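Long-range contact in GDSL-like protein (Roseburia intestinalis L1-82, PDB 6HH9), which probably removes acetyl groups from xylan as an SGNH-type esterase, and is found here with bound beta-D-mannopyranose: residues D265-G270 and W326-E331. Sequence-based numbering, arbitrary orientation.
Sequences DCFKHG and WGDKLE. With BMA (beta-D-mannopyranose), chain E; BMA (beta-D-mannopyranose), chain B.
F267 lays the rim of its ring against CB of D328, the backbone carbonyl of K329 and a methyl of L330. Its CE1 meets CD1 of L330 at 3.7 Å. On the other flank CE2 touches CB of D328 at 3.8 Å. Between them CZ points at the carbonyl O of K329, 3.7 Å away and near the ring plane. The D328 carboxylate is turned 75° from the ring, and its OD1 accepts a hydrogen bond from the backbone N of V297. C266 adds a second layer: SG sits 4.0 Å above the F267 ring plane, over its centre, while CB packs on CD2 of L330 at 3.8 Å. With CG anti to the backbone N (chi1 -178°), L330 splits its methyls, CD1 to F267 and CD2 to C266.

Two residues before D328, W326 stacks its indole on one mannose, a CH-pi contact common in sugar binding: C5 of BMA chain E lies 3.5 Å above the ring plane. The mannose of chain B approaches its six-membered ring obliquely. Replacing the indole by an alanine is likely to leave both sugars without the ring surface they lie against.

This apolar packing joins the loop between strands 254-255 and 271-273 to the start of strand 329-336, which pairs antiparallel with 288-295. V364 of strand 361-370 touches both F267 and L330, and R294 makes a cation-pi contact with F267.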
loop_
_atom_site.group_PDB
_atom_site.type_symbol
_atom_site.label_atom_id
_atom_site.label_comp_id
_atom_site.label_asym_id
_atom_site.label_seq_id
_atom_site.Cartn_x
_atom_site.Cartn_y
_atom_site.Cartn_z
ATOM N N ASP A 265 3.472 -7.839 10.855
ATOM C CA ASP A 265 3.581 -7.566 12.293
ATOM C C ASP A 265 3.821 -6.059 12.448
ATOM O O ASP A 265 4.934 -5.625 12.777
ATOM C CB ASP A 265 4.683 -8.443 12.907
ATOM C CG ASP A 265 4.710 -8.528 14.422
ATOM O OD1 ASP A 265 3.712 -8.100 15.080
ATOM O OD2 ASP A 265 5.746 -9.035 14.951
ATOM N N CYS A 266 2.763 -5.275 12.195
ATOM C CA CYS A 266 2.887 -3.837 11.881
ATOM C C CYS A 266 2.886 -2.939 13.127
ATOM O O CYS A 266 3.224 -1.756 13.021
ATOM C CB CYS A 266 1.800 -3.378 10.919
ATOM S SG CYS A 266 0.110 -3.765 11.445
ATOM N N PHE A 267 2.541 -3.458 14.304
ATOM C CA PHE A 267 2.659 -2.621 15.502
ATOM C C PHE A 267 4.023 -2.873 16.172
ATOM O O PHE A 267 4.126 -3.441 17.234
ATOM C CB PHE A 267 1.448 -2.820 16.413
ATOM C CG PHE A 267 0.123 -2.629 15.718
ATOM C CD1 PHE A 267 -0.230 -1.393 15.197
ATOM C CD2 PHE A 267 -0.760 -3.686 15.566
ATOM C CE1 PHE A 267 -1.430 -1.217 14.526
ATOM C CE2 PHE A 267 -1.965 -3.510 14.904
ATOM C CZ PHE A 267 -2.297 -2.273 14.390
ATOM N N LYS A 268 5.078 -2.379 15.518
ATOM C CA LYS A 268 6.468 -2.586 15.900
ATOM C C LYS A 268 7.249 -1.321 15.546
ATOM O O LYS A 268 6.775 -0.536 14.716
ATOM C CB LYS A 268 7.060 -3.793 15.158
ATOM C CG LYS A 268 6.518 -5.137 15.605
ATOM C CD LYS A 268 6.968 -5.515 17.001
ATOM C CE LYS A 268 5.852 -6.075 17.853
ATOM N NZ LYS A 268 5.623 -7.492 17.533
ATOM N N HIS A 269 8.429 -1.167 16.169
ATOM C CA HIS A 269 9.393 -0.077 15.917
ATOM C C HIS A 269 8.836 1.291 16.338
ATOM O O HIS A 269 9.445 2.312 16.037
ATOM C CB HIS A 269 9.873 -0.064 14.454
ATOM C CG HIS A 269 10.456 -1.356 13.985
ATOM N ND1 HIS A 269 11.302 -2.124 14.765
ATOM C CD2 HIS A 269 10.322 -2.013 12.814
ATOM C CE1 HIS A 269 11.641 -3.207 14.104
ATOM N NE2 HIS A 269 11.059 -3.155 12.899
ATOM N N GLY A 270 7.730 1.303 17.098
ATOM C CA GLY A 270 7.082 2.532 17.574
ATOM C C GLY A 270 7.158 2.678 19.085
ATOM O O GLY A 270 8.115 2.205 19.732
ATOM N N TRP A 326 -13.548 -6.216 12.421
ATOM C CA TRP A 326 -12.907 -7.263 11.611
ATOM C C TRP A 326 -11.520 -7.610 12.166
ATOM O O TRP A 326 -10.998 -8.690 11.912
ATOM C CB TRP A 326 -12.825 -6.837 10.135
ATOM C CG TRP A 326 -12.182 -5.503 9.896
ATOM C CD1 TRP A 326 -12.821 -4.320 9.664
ATOM C CD2 TRP A 326 -10.773 -5.208 9.840
ATOM N NE1 TRP A 326 -11.909 -3.315 9.477
ATOM C CE2 TRP A 326 -10.647 -3.830 9.577
ATOM C CE3 TRP A 326 -9.610 -5.971 9.969
ATOM C CZ2 TRP A 326 -9.410 -3.205 9.439
ATOM C CZ3 TRP A 326 -8.387 -5.354 9.839
ATOM C CH2 TRP A 326 -8.289 -3.987 9.589
ATOM N N GLY A 327 -10.920 -6.657 12.880
ATOM C CA GLY A 327 -9.552 -6.772 13.407
ATOM C C GLY A 327 -8.941 -5.399 13.642
ATOM O O GLY A 327 -9.590 -4.377 13.414
ATOM N N ASP A 328 -7.692 -5.396 14.108
ATOM C CA ASP A 328 -6.921 -4.198 14.356
ATOM C C ASP A 328 -6.577 -3.526 13.021
ATOM O O ASP A 328 -6.372 -4.197 12.005
ATOM C CB ASP A 328 -5.636 -4.517 15.116
ATOM C CG ASP A 328 -5.829 -4.926 16.566
ATOM O OD1 ASP A 328 -6.875 -4.577 17.148
ATOM O OD2 ASP A 328 -4.910 -5.582 17.108
ATOM N N LYS A 329 -6.554 -2.191 13.031
ATOM C CA LYS A 329 -6.239 -1.413 11.856
ATOM C C LYS A 329 -4.987 -0.585 12.132
ATOM O O LYS A 329 -4.857 0.041 13.190
ATOM C CB LYS A 329 -7.383 -0.476 11.480
ATOM C CG LYS A 329 -7.059 0.481 10.340
ATOM C CD LYS A 329 -8.217 1.341 9.923
ATOM C CE LYS A 329 -8.091 1.853 8.502
ATOM N NZ LYS A 329 -8.893 3.083 8.321
ATOM N N LEU A 330 -4.088 -0.559 11.153
ATOM C CA LEU A 330 -2.973 0.357 11.154
ATOM C C LEU A 330 -3.435 1.660 10.505
ATOM O O LEU A 330 -3.350 1.841 9.295
ATOM C CB LEU A 330 -1.823 -0.291 10.387
ATOM C CG LEU A 330 -0.531 0.514 10.332
ATOM C CD1 LEU A 330 0.043 0.729 11.725
ATOM C CD2 LEU A 330 0.469 -0.182 9.421
ATOM N N GLU A 331 -3.967 2.557 11.328
ATOM C CA GLU A 331 -4.528 3.800 10.817
ATOM C C GLU A 331 -3.383 4.744 10.407
ATOM O O GLU A 331 -2.299 4.681 10.941
ATOM C CB GLU A 331 -5.442 4.439 11.865
ATOM C CG GLU A 331 -6.242 5.617 11.342
ATOM C CD GLU A 331 -7.168 5.292 10.187
ATOM O OE1 GLU A 331 -8.358 4.986 10.437
ATOM O OE2 GLU A 331 -6.696 5.335 9.042
HETATM C C1 BMA E . -9.174 -5.967 6.031
HETATM C C2 BMA E . -8.744 -4.837 5.066
HETATM C C3 BMA E . -9.571 -3.575 5.282
HETATM C C4 BMA E . -11.067 -3.922 5.331
HETATM C C5 BMA E . -11.360 -5.129 6.254
HETATM C C6 BMA E . -12.823 -5.571 6.224
HETATM O O2 BMA E . -8.819 -5.203 3.671
HETATM O O3 BMA E . -9.252 -2.665 4.219
HETATM O O4 BMA E . -11.848 -2.797 5.783
HETATM O O5 BMA E . -10.569 -6.276 5.936
HETATM O O6 BMA E . -13.007 -6.494 5.157
HETATM C C1 BMA B . -7.406 -10.599 7.857
HETATM C C2 BMA B . -8.902 -10.293 7.799
HETATM C C3 BMA B . -9.166 -9.276 6.684
HETATM C C4 BMA B . -8.341 -8.016 6.944
HETATM C C5 BMA B . -6.880 -8.397 7.140
HETATM C C6 BMA B . -5.998 -7.204 7.481
HETATM O O2 BMA B . -9.322 -9.762 9.063
HETATM O O3 BMA B . -10.573 -8.991 6.528
HETATM O O4 BMA B . -8.387 -7.147 5.808
HETATM O O5 BMA B . -6.724 -9.384 8.171
HETATM O O6 BMA B . -4.654 -7.617 7.230
#